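PDB 5VPR: cysteine desulfurase from Elizabethkingia anophelis NUHP1, which probably strips sulfur from L-cysteine, and selenium from its selenium analogue, using pyridoxal 5'-phosphate as cofactor and leaving L-alanine. Local coordinates for residues 156-167 with 185-196; 355-366 with 402-413. All coordinates share one frame; numbering follows the deposited sequence.

In the fold
Strand 146-150 forms one border of the seven-stranded sheet; the chain leaves it, returns through 156-167, re-enters the sheet as the parallel strand 171-177 and continues into 185-196. Contact 1 closes this loop of 17 residues, pairing two neighbouring connections of the sheet before helix 189-199 leads into strand 203-207. The same sheet contains strand 226-230, shortly ahead of Lys233, which carries the covalently bound cofactor. Much later, contact 2 closes a 35-residue loop containing strand 386-389 and ties helix 352-361 and strand 364-365 to the C-terminal helix 396-413. The contacts follow in series, neither nesting nor crossing; contacts 1 and 2 have centres about 37 Å apart and nearest atoms about 16 Å apart.

Contact 1: residues 156-167 with 185-196; sequences GTLQIDVLDEWL and IVNPIDEIIRKV
Ile160 packs against Ile192 and Pro188 at the tight centre of this contact. Its CG2 meets Ile192 CD1 at 3.8 Å, while CD1 touches Pro188 CG and passes across the carboxylate end of Glu191, 3.4 Å from OE1. With chi1 at 65°, CG1 sits between the backbone N and the carbonyl carbon, leaving CG2 on the side of Ile192. Leu163 CD1 extends the apolar layer to Ile192 CG2 (3.9 Å), and Leu167 CD1 lies against the backbone of Lys195 and Val196. The two segments, connections at either end of strand 171-177 in the parallel part of the seven-stranded alpha/beta sheet, pack side by side over Val176 and Ile123. On the solvent side, Lys195 bends at its last torsion (chi4 -51°) and its NZ meets Asp164 OD1 on the syn side at 3.2 Å, 18° out of the carboxylate plane, with a long second bridge to Asp161 OD1. At the other end Asn187 OD1 accepts from two waters, bound also to Gly156 O and Leu158 N respectively, while ND2 donates to Asn177 O. Lys195 would therefore be expected to offset the two aspartates electrostatically, whereas Asn187, through its two waters, supplies polar partners to the backbone of 156-167.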
loop_
_atom_site.group_PDB
_atom_site.type_symbol
_atom_site.label_atom_id
_atom_site.label_comp_id
_atom_site.label_asym_id
_atom_site.label_seq_id
_atom_site.Cartn_x
_atom_site.Cartn_y
_atom_site.Cartn_z
ATOM N N GLY A 156 -10.715 4.358 -15.571
ATOM C CA GLY A 156 -10.210 3.840 -14.317
ATOM C C GLY A 156 -10.422 4.718 -13.095
ATOM O O GLY A 156 -10.061 4.299 -11.986
ATOM N N THR A 157 -10.974 5.919 -13.253
ATOM C CA THR A 157 -11.195 6.814 -12.123
ATOM C C THR A 157 -12.538 6.521 -11.458
ATOM O O THR A 157 -13.445 5.949 -12.069
ATOM C CB THR A 157 -11.154 8.277 -12.570
ATOM O OG1 THR A 157 -12.129 8.488 -13.594
ATOM C CG2 THR A 157 -9.782 8.643 -13.121
ATOM N N LEU A 158 -12.663 6.930 -10.191
ATOM C CA LEU A 158 -13.910 6.748 -9.455
ATOM C C LEU A 158 -14.955 7.769 -9.885
ATOM O O LEU A 158 -14.636 8.931 -10.156
ATOM C CB LEU A 158 -13.678 6.865 -7.947
ATOM C CG LEU A 158 -12.958 5.692 -7.275
ATOM C CD1 LEU A 158 -12.759 5.948 -5.773
ATOM C CD2 LEU A 158 -13.734 4.399 -7.502
ATOM N N GLN A 159 -16.214 7.327 -9.949
ATOM C CA GLN A 159 -17.343 8.231 -10.192
ATOM C C GLN A 159 -17.825 8.753 -8.839
ATOM O O GLN A 159 -18.855 8.341 -8.299
ATOM C CB GLN A 159 -18.449 7.514 -10.959
ATOM N N ILE A 160 -17.054 9.690 -8.277
ATOM C CA ILE A 160 -17.280 10.082 -6.887
ATOM C C ILE A 160 -18.475 10.997 -6.721
ATOM O O ILE A 160 -18.957 11.164 -5.594
ATOM C CB ILE A 160 -16.056 10.775 -6.260
ATOM C CG1 ILE A 160 -15.767 12.106 -6.950
ATOM C CG2 ILE A 160 -14.855 9.855 -6.312
ATOM C CD1 ILE A 160 -14.745 12.938 -6.220
ATOM N N ASP A 161 -18.978 11.579 -7.807
ATOM C CA ASP A 161 -20.156 12.428 -7.690
ATOM C C ASP A 161 -21.413 11.635 -7.344
ATOM O O ASP A 161 -22.431 12.237 -6.986
ATOM C CB ASP A 161 -20.350 13.234 -8.979
ATOM C CG ASP A 161 -19.355 14.390 -9.105
ATOM O OD1 ASP A 161 -18.876 14.882 -8.056
ATOM O OD2 ASP A 161 -19.058 14.808 -10.251
ATOM N N VAL A 162 -21.355 10.304 -7.396
ATOM C CA VAL A 162 -22.475 9.511 -6.906
ATOM C C VAL A 162 -22.694 9.731 -5.409
ATOM O O VAL A 162 -23.820 9.591 -4.911
ATOM C CB VAL A 162 -22.251 8.026 -7.251
ATOM C CG1 VAL A 162 -21.403 7.322 -6.196
ATOM C CG2 VAL A 162 -23.575 7.334 -7.441
ATOM N N LEU A 163 -21.640 10.102 -4.670
ATOM C CA LEU A 163 -21.787 10.365 -3.239
ATOM C C LEU A 163 -22.778 11.489 -2.975
ATOM O O LEU A 163 -23.445 11.493 -1.938
ATOM C CB LEU A 163 -20.429 10.702 -2.621
ATOM C CG LEU A 163 -19.350 9.617 -2.743
ATOM C CD1 LEU A 163 -18.029 10.059 -2.124
ATOM C CD2 LEU A 163 -19.839 8.346 -2.101
ATOM N N ASP A 164 -22.900 12.435 -3.911
ATOM C CA ASP A 164 -23.832 13.546 -3.747
ATOM C C ASP A 164 -25.267 13.065 -3.572
ATOM O O ASP A 164 -26.062 13.728 -2.895
ATOM C CB ASP A 164 -23.730 14.495 -4.942
ATOM C CG ASP A 164 -22.448 15.314 -4.936
ATOM O OD1 ASP A 164 -21.685 15.230 -3.946
ATOM O OD2 ASP A 164 -22.204 16.043 -5.923
ATOM N N GLU A 165 -25.615 11.915 -4.153
ATOM C CA GLU A 165 -26.945 11.336 -3.990
ATOM C C GLU A 165 -27.013 10.249 -2.920
ATOM O O GLU A 165 -28.060 10.098 -2.279
ATOM C CB GLU A 165 -27.436 10.763 -5.328
ATOM N N TRP A 166 -25.923 9.503 -2.692
ATOM C CA TRP A 166 -25.951 8.372 -1.765
ATOM C C TRP A 166 -25.794 8.775 -0.299
ATOM O O TRP A 166 -26.354 8.113 0.581
ATOM C CB TRP A 166 -24.844 7.375 -2.100
ATOM C CG TRP A 166 -25.027 6.637 -3.376
ATOM C CD1 TRP A 166 -26.071 6.742 -4.248
ATOM C CD2 TRP A 166 -24.131 5.669 -3.932
ATOM N NE1 TRP A 166 -25.875 5.900 -5.319
ATOM C CE2 TRP A 166 -24.696 5.224 -5.143
ATOM C CE3 TRP A 166 -22.909 5.131 -3.520
ATOM C CZ2 TRP A 166 -24.075 4.272 -5.949
ATOM C CZ3 TRP A 166 -22.293 4.185 -4.324
ATOM C CH2 TRP A 166 -22.880 3.766 -5.521
ATOM N N LEU A 167 -25.020 9.815 -0.004
ATOM C CA LEU A 167 -24.729 10.145 1.388
ATOM C C LEU A 167 -25.986 10.627 2.105
ATOM O O LEU A 167 -26.726 11.463 1.584
ATOM C CB LEU A 167 -23.630 11.202 1.456
ATOM C CG LEU A 167 -22.247 10.711 1.016
ATOM C CD1 LEU A 167 -21.278 11.876 0.813
ATOM C CD2 LEU A 167 -21.706 9.701 2.027
ATOM N N ILE A 185 -3.950 4.385 -9.926
ATOM C CA ILE A 185 -4.616 5.680 -9.989
ATOM C C ILE A 185 -4.725 6.269 -8.591
ATOM O O ILE A 185 -5.132 5.590 -7.643
ATOM C CB ILE A 185 -5.987 5.540 -10.664
ATOM C CG1 ILE A 185 -5.775 5.428 -12.181
ATOM C CG2 ILE A 185 -6.891 6.726 -10.303
ATOM C CD1 ILE A 185 -6.975 4.984 -12.979
ATOM N N VAL A 186 -4.332 7.533 -8.452
ATOM C CA VAL A 186 -4.472 8.245 -7.188
ATOM C C VAL A 186 -5.901 8.771 -7.091
ATOM O O VAL A 186 -6.298 9.650 -7.855
ATOM C CB VAL A 186 -3.456 9.383 -7.075
ATOM C CG1 VAL A 186 -3.688 10.180 -5.777
ATOM C CG2 VAL A 186 -2.037 8.826 -7.162
ATOM N N ASN A 187 -6.664 8.249 -6.150
ATOM C CA ASN A 187 -8.049 8.677 -6.020
ATOM C C ASN A 187 -8.138 10.014 -5.282
ATOM O O ASN A 187 -7.256 10.358 -4.492
ATOM C CB ASN A 187 -8.864 7.614 -5.297
ATOM C CG ASN A 187 -9.119 6.404 -6.171
ATOM O OD1 ASN A 187 -9.496 6.549 -7.336
ATOM N ND2 ASN A 187 -8.882 5.201 -5.632
ATOM N N PRO A 188 -9.170 10.809 -5.560
ATOM C CA PRO A 188 -9.240 12.148 -4.952
ATOM C C PRO A 188 -9.763 12.094 -3.518
ATOM O O PRO A 188 -10.911 12.478 -3.200
ATOM C CB PRO A 188 -10.176 12.888 -5.911
ATOM C CG PRO A 188 -11.102 11.822 -6.386
ATOM C CD PRO A 188 -10.231 10.608 -6.564
ATOM N N ILE A 189 -8.885 11.627 -2.625
ATOM C CA ILE A 189 -9.262 11.364 -1.227
ATOM C C ILE A 189 -9.743 12.630 -0.518
ATOM O O ILE A 189 -10.694 12.585 0.278
ATOM C CB ILE A 189 -8.079 10.724 -0.483
ATOM C CG1 ILE A 189 -7.848 9.313 -1.003
ATOM C CG2 ILE A 189 -8.345 10.659 1.010
ATOM C CD1 ILE A 189 -9.077 8.467 -0.959
ATOM N N ASP A 190 -9.085 13.772 -0.760
ATOM C CA ASP A 190 -9.446 14.980 -0.010
ATOM C C ASP A 190 -10.827 15.484 -0.407
ATOM O O ASP A 190 -11.604 15.943 0.442
ATOM C CB ASP A 190 -8.406 16.079 -0.219
ATOM C CG ASP A 190 -7.095 15.776 0.478
ATOM O OD1 ASP A 190 -7.064 14.846 1.319
ATOM O OD2 ASP A 190 -6.092 16.464 0.183
ATOM N N GLU A 191 -11.146 15.408 -1.696
ATOM C CA GLU A 191 -12.481 15.770 -2.157
ATOM C C GLU A 191 -13.531 14.798 -1.628
ATOM O O GLU A 191 -14.621 15.214 -1.220
ATOM C CB GLU A 191 -12.490 15.792 -3.681
ATOM C CG GLU A 191 -13.734 16.370 -4.294
ATOM C CD GLU A 191 -13.674 16.283 -5.793
ATOM O OE1 GLU A 191 -14.737 16.352 -6.449
ATOM O OE2 GLU A 191 -12.546 16.117 -6.307
ATOM N N ILE A 192 -13.213 13.498 -1.621
ATOM C CA ILE A 192 -14.152 12.495 -1.112
ATOM C C ILE A 192 -14.453 12.737 0.366
ATOM O O ILE A 192 -15.615 12.763 0.785
ATOM C CB ILE A 192 -13.598 11.074 -1.338
ATOM C CG1 ILE A 192 -13.515 10.746 -2.832
ATOM C CG2 ILE A 192 -14.434 10.035 -0.576
ATOM C CD1 ILE A 192 -12.788 9.410 -3.125
ATOM N N ILE A 193 -13.405 12.913 1.179
ATOM C CA ILE A 193 -13.581 13.129 2.613
ATOM C C ILE A 193 -14.391 14.395 2.870
ATOM O O ILE A 193 -15.311 14.402 3.693
ATOM C CB ILE A 193 -12.213 13.176 3.312
ATOM C CG1 ILE A 193 -11.595 11.771 3.344
ATOM C CG2 ILE A 193 -12.353 13.685 4.739
ATOM C CD1 ILE A 193 -10.211 11.750 3.926
ATOM N N ARG A 194 -14.079 15.476 2.150
ATOM C CA ARG A 194 -14.866 16.698 2.273
ATOM C C ARG A 194 -16.342 16.426 1.998
ATOM O O ARG A 194 -17.214 16.875 2.751
ATOM C CB ARG A 194 -14.321 17.769 1.321
ATOM C CG ARG A 194 -14.230 19.141 1.939
ATOM C CD ARG A 194 -13.742 20.197 0.940
ATOM N NE ARG A 194 -12.578 19.730 0.193
ATOM C CZ ARG A 194 -12.583 19.492 -1.114
ATOM N NH1 ARG A 194 -13.692 19.704 -1.813
ATOM N NH2 ARG A 194 -11.481 19.059 -1.719
ATOM N N LYS A 195 -16.644 15.691 0.919
ATOM C CA LYS A 195 -18.037 15.345 0.638
ATOM C C LYS A 195 -18.643 14.502 1.751
ATOM O O LYS A 195 -19.784 14.743 2.166
ATOM C CB LYS A 195 -18.165 14.599 -0.687
ATOM C CG LYS A 195 -17.924 15.409 -1.948
ATOM C CD LYS A 195 -17.804 14.451 -3.148
ATOM C CE LYS A 195 -17.671 15.190 -4.484
ATOM N NZ LYS A 195 -18.737 16.218 -4.646
ATOM N N VAL A 196 -17.902 13.504 2.246
ATOM C CA VAL A 196 -18.450 12.614 3.266
ATOM C C VAL A 196 -18.705 13.366 4.578
ATOM O O VAL A 196 -19.709 13.130 5.250
ATOM C CB VAL A 196 -17.521 11.399 3.476
ATOM C CG1 VAL A 196 -18.042 10.528 4.624
ATOM C CG2 VAL A 196 -17.396 10.575 2.200
HETATM O O HOH W 1 -9.750 4.302 -9.106
HETATM O O HOH W 2 -10.328 8.271 -9.221
#

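Contact 2: residues 355-366 with 402-413; sequences VGMILDKLGIAV and LTEGVKKAQKML
Leu359 O takes two amides at the end of helix 352-361: Ile364 N at 2.8 Å and, weakly, Leu362 N. All three residues turn methyl groups onto helix 396-413, consistent with the turn that ends the first helix also placing these side chains. Gly405 has no side chain, and the three close round its backbone, Leu359 CD2 lying 3.6 Å from Gly405 C and Leu362 CD1 3.7 Å from Gly405 CA. Ile364 comes across Leu402 at about a right angle, its CD1 3.9 Å from Leu402 CA. With CG anti to the backbone N (chi1 168°), Leu402 carries CD1 to Ile364 CG2, Leu359 and Val366. Further along, Ile358 lays CG2 against Ala409 CB at 3.8 Å and meets Met412 and Leu413 tip to tip; its CD1 is 3.7 Å from Leu413 CG. Val355 CG2 completes this group from beside Leu413 CD1. At the margin, Leu362 CD2 brushes the amine of Lys408. No hydrogen bond joins the segments, whose helix axes approach to 9.3 Å at 126° between their directions. Gly363, with positive phi, is the C-prime residue of a Schellman motif that turns the chain from helix into strand 364-365, beside strand 29-33; the C-terminal helix packs over this turn, in the C-terminal part of a fold-type I pyridoxal-phosphate enzyme of the class-V aminotransferase family.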
loop_
_atom_site.group_PDB
_atom_site.type_symbol
_atom_site.label_atom_id
_atom_site.label_comp_id
_atom_site.label_asym_id
_atom_site.label_seq_id
_atom_site.Cartn_x
_atom_site.Cartn_y
_atom_site.Cartn_z
ATOM N N VAL A 355 3.273 -12.464 -22.841
ATOM C CA VAL A 355 4.271 -11.408 -22.755
ATOM C C VAL A 355 5.031 -11.504 -21.438
ATOM O O VAL A 355 6.255 -11.315 -21.396
ATOM C CB VAL A 355 3.604 -10.033 -22.937
ATOM C CG1 VAL A 355 4.617 -8.918 -22.752
ATOM C CG2 VAL A 355 2.972 -9.944 -24.303
ATOM N N GLY A 356 4.327 -11.823 -20.348
ATOM C CA GLY A 356 4.988 -11.904 -19.058
ATOM C C GLY A 356 6.050 -12.984 -19.023
ATOM O O GLY A 356 7.107 -12.810 -18.409
ATOM N N MET A 357 5.787 -14.112 -19.687
ATOM C CA MET A 357 6.739 -15.215 -19.672
ATOM C C MET A 357 7.985 -14.875 -20.475
ATOM O O MET A 357 9.105 -15.168 -20.039
ATOM C CB MET A 357 6.089 -16.485 -20.213
ATOM C CG MET A 357 5.024 -17.058 -19.304
ATOM S SD MET A 357 4.467 -18.663 -19.898
ATOM C CE MET A 357 4.095 -18.284 -21.609
ATOM N N ILE A 358 7.812 -14.248 -21.643
ATOM C CA ILE A 358 8.964 -13.775 -22.412
ATOM C C ILE A 358 9.777 -12.779 -21.587
ATOM O O ILE A 358 11.009 -12.873 -21.512
ATOM C CB ILE A 358 8.505 -13.170 -23.753
ATOM C CG1 ILE A 358 7.909 -14.258 -24.648
ATOM C CG2 ILE A 358 9.662 -12.488 -24.450
ATOM C CD1 ILE A 358 7.361 -13.737 -25.958
ATOM N N LEU A 359 9.099 -11.832 -20.929
ATOM C CA LEU A 359 9.796 -10.851 -20.096
ATOM C C LEU A 359 10.555 -11.526 -18.952
ATOM O O LEU A 359 11.697 -11.154 -18.646
ATOM C CB LEU A 359 8.797 -9.823 -19.548
ATOM C CG LEU A 359 8.154 -8.916 -20.603
ATOM C CD1 LEU A 359 7.234 -7.868 -19.953
ATOM C CD2 LEU A 359 9.232 -8.237 -21.419
ATOM N N ASP A 360 9.938 -12.521 -18.310
ATOM C CA ASP A 360 10.628 -13.235 -17.241
ATOM C C ASP A 360 11.886 -13.927 -17.752
ATOM O O ASP A 360 12.923 -13.909 -17.080
ATOM C CB ASP A 360 9.698 -14.249 -16.578
ATOM C CG ASP A 360 10.381 -14.992 -15.427
ATOM O OD1 ASP A 360 10.858 -14.331 -14.478
ATOM O OD2 ASP A 360 10.449 -16.235 -15.480
ATOM N N LYS A 361 11.829 -14.536 -18.940
ATOM C CA LYS A 361 13.038 -15.147 -19.476
ATOM C C LYS A 361 14.125 -14.107 -19.740
ATOM O O LYS A 361 15.309 -14.452 -19.737
ATOM C CB LYS A 361 12.722 -15.944 -20.755
ATOM N N LEU A 362 13.760 -12.838 -19.926
ATOM C CA LEU A 362 14.742 -11.768 -20.040
ATOM C C LEU A 362 15.148 -11.196 -18.685
ATOM O O LEU A 362 15.849 -10.179 -18.634
ATOM C CB LEU A 362 14.202 -10.653 -20.933
ATOM C CG LEU A 362 13.865 -11.115 -22.343
ATOM C CD1 LEU A 362 13.150 -10.020 -23.114
ATOM C CD2 LEU A 362 15.147 -11.537 -23.050
ATOM N N GLY A 363 14.717 -11.815 -17.590
ATOM C CA GLY A 363 15.018 -11.305 -16.265
ATOM C C GLY A 363 14.041 -10.285 -15.710
ATOM O O GLY A 363 14.208 -9.865 -14.558
ATOM N N ILE A 364 13.021 -9.894 -16.469
ATOM C CA ILE A 364 12.133 -8.798 -16.088
ATOM C C ILE A 364 10.915 -9.357 -15.360
ATOM O O ILE A 364 10.181 -10.182 -15.911
ATOM C CB ILE A 364 11.701 -7.990 -17.319
ATOM C CG1 ILE A 364 12.923 -7.439 -18.055
ATOM C CG2 ILE A 364 10.733 -6.859 -16.919
ATOM C CD1 ILE A 364 12.615 -7.061 -19.495
ATOM N N ALA A 365 10.667 -8.877 -14.136
ATOM C CA ALA A 365 9.515 -9.304 -13.343
ATOM C C ALA A 365 8.432 -8.231 -13.380
ATOM O O ALA A 365 8.635 -7.125 -12.873
ATOM C CB ALA A 365 9.923 -9.595 -11.894
ATOM N N VAL A 366 7.281 -8.569 -13.968
ATOM C CA VAL A 366 6.100 -7.712 -14.002
ATOM C C VAL A 366 4.907 -8.587 -13.648
ATOM O O VAL A 366 5.021 -9.810 -13.558
ATOM C CB VAL A 366 5.873 -7.034 -15.375
ATOM C CG1 VAL A 366 6.991 -6.025 -15.688
ATOM C CG2 VAL A 366 5.750 -8.093 -16.473
ATOM N N LEU A 402 13.113 -3.003 -20.074
ATOM C CA LEU A 402 11.703 -3.364 -20.175
ATOM C C LEU A 402 11.161 -3.066 -21.566
ATOM O O LEU A 402 10.509 -3.909 -22.190
ATOM C CB LEU A 402 10.896 -2.597 -19.117
ATOM C CG LEU A 402 9.384 -2.643 -19.287
ATOM C CD1 LEU A 402 8.894 -4.050 -19.018
ATOM C CD2 LEU A 402 8.688 -1.654 -18.370
ATOM N N THR A 403 11.416 -1.856 -22.063
ATOM C CA THR A 403 10.861 -1.454 -23.349
ATOM C C THR A 403 11.405 -2.313 -24.488
ATOM O O THR A 403 10.643 -2.755 -25.355
ATOM C CB THR A 403 11.144 0.029 -23.594
ATOM O OG1 THR A 403 10.524 0.803 -22.552
ATOM C CG2 THR A 403 10.575 0.457 -24.927
ATOM N N GLU A 404 12.717 -2.566 -24.505
ATOM C CA GLU A 404 13.263 -3.453 -25.531
ATOM C C GLU A 404 12.722 -4.865 -25.376
ATOM O O GLU A 404 12.505 -5.561 -26.377
ATOM C CB GLU A 404 14.794 -3.463 -25.482
ATOM C CG GLU A 404 15.412 -2.120 -25.823
ATOM C CD GLU A 404 14.924 -1.581 -27.167
ATOM O OE1 GLU A 404 15.258 -2.192 -28.209
ATOM O OE2 GLU A 404 14.197 -0.556 -27.177
ATOM N N GLY A 405 12.485 -5.297 -24.131
ATOM C CA GLY A 405 11.895 -6.608 -23.910
ATOM C C GLY A 405 10.482 -6.708 -24.453
ATOM O O GLY A 405 10.090 -7.742 -25.003
ATOM N N VAL A 406 9.700 -5.633 -24.314
ATOM C CA VAL A 406 8.321 -5.664 -24.792
ATOM C C VAL A 406 8.286 -5.699 -26.316
ATOM O O VAL A 406 7.510 -6.454 -26.916
ATOM C CB VAL A 406 7.532 -4.471 -24.216
ATOM C CG1 VAL A 406 6.240 -4.268 -24.980
ATOM C CG2 VAL A 406 7.240 -4.697 -22.732
ATOM N N LYS A 407 9.125 -4.887 -26.968
ATOM C CA LYS A 407 9.248 -4.955 -28.423
ATOM C C LYS A 407 9.637 -6.356 -28.882
ATOM O O LYS A 407 9.074 -6.878 -29.851
ATOM C CB LYS A 407 10.278 -3.937 -28.914
ATOM C CG LYS A 407 9.899 -2.497 -28.632
ATOM C CD LYS A 407 10.964 -1.518 -29.101
ATOM C CE LYS A 407 10.632 -0.097 -28.640
ATOM N NZ LYS A 407 11.445 0.923 -29.362
ATOM N N LYS A 408 10.596 -6.982 -28.193
ATOM C CA LYS A 408 11.027 -8.322 -28.594
ATOM C C LYS A 408 9.897 -9.328 -28.427
ATOM O O LYS A 408 9.694 -10.192 -29.290
ATOM C CB LYS A 408 12.261 -8.740 -27.789
ATOM C CG LYS A 408 12.692 -10.182 -27.970
ATOM C CD LYS A 408 14.007 -10.464 -27.246
ATOM C CE LYS A 408 14.388 -11.943 -27.348
ATOM N NZ LYS A 408 15.733 -12.278 -26.784
ATOM N N ALA A 409 9.127 -9.205 -27.338
ATOM C CA ALA A 409 8.010 -10.111 -27.092
ATOM C C ALA A 409 6.986 -10.054 -28.218
ATOM O O ALA A 409 6.521 -11.089 -28.709
ATOM C CB ALA A 409 7.351 -9.769 -25.756
ATOM N N GLN A 410 6.624 -8.846 -28.648
ATOM C CA GLN A 410 5.558 -8.720 -29.637
ATOM C C GLN A 410 5.955 -9.337 -30.975
ATOM O O GLN A 410 5.134 -10.002 -31.623
ATOM C CB GLN A 410 5.155 -7.248 -29.773
ATOM C CG GLN A 410 5.492 -6.559 -31.077
ATOM C CD GLN A 410 4.879 -5.174 -31.148
ATOM O OE1 GLN A 410 3.723 -4.970 -30.757
ATOM N NE2 GLN A 410 5.653 -4.211 -31.631
ATOM N N LYS A 411 7.207 -9.165 -31.405
ATOM C CA LYS A 411 7.605 -9.827 -32.645
ATOM C C LYS A 411 7.825 -11.320 -32.436
ATOM O O LYS A 411 7.576 -12.107 -33.351
ATOM C CB LYS A 411 8.848 -9.173 -33.253
ATOM C CG LYS A 411 9.859 -8.675 -32.256
ATOM C CD LYS A 411 10.645 -7.505 -32.831
ATOM C CE LYS A 411 11.938 -7.972 -33.448
ATOM N NZ LYS A 411 12.836 -6.819 -33.706
ATOM N N MET A 412 8.256 -11.736 -31.240
ATOM C CA MET A 412 8.309 -13.166 -30.953
ATOM C C MET A 412 6.927 -13.795 -31.050
ATOM O O MET A 412 6.782 -14.928 -31.525
ATOM C CB MET A 412 8.905 -13.413 -29.568
ATOM C CG MET A 412 10.417 -13.424 -29.542
ATOM S SD MET A 412 11.051 -13.577 -27.876
ATOM C CE MET A 412 10.517 -15.226 -27.424
ATOM N N LEU A 413 5.897 -13.069 -30.616
ATOM C CA LEU A 413 4.541 -13.599 -30.585
ATOM C C LEU A 413 3.768 -13.376 -31.880
ATOM O O LEU A 413 2.707 -13.981 -32.058
ATOM C CB LEU A 413 3.779 -12.994 -29.406
ATOM C CG LEU A 413 4.390 -13.489 -28.096
ATOM C CD1 LEU A 413 3.787 -12.792 -26.881
ATOM C CD2 LEU A 413 4.237 -14.998 -27.986
#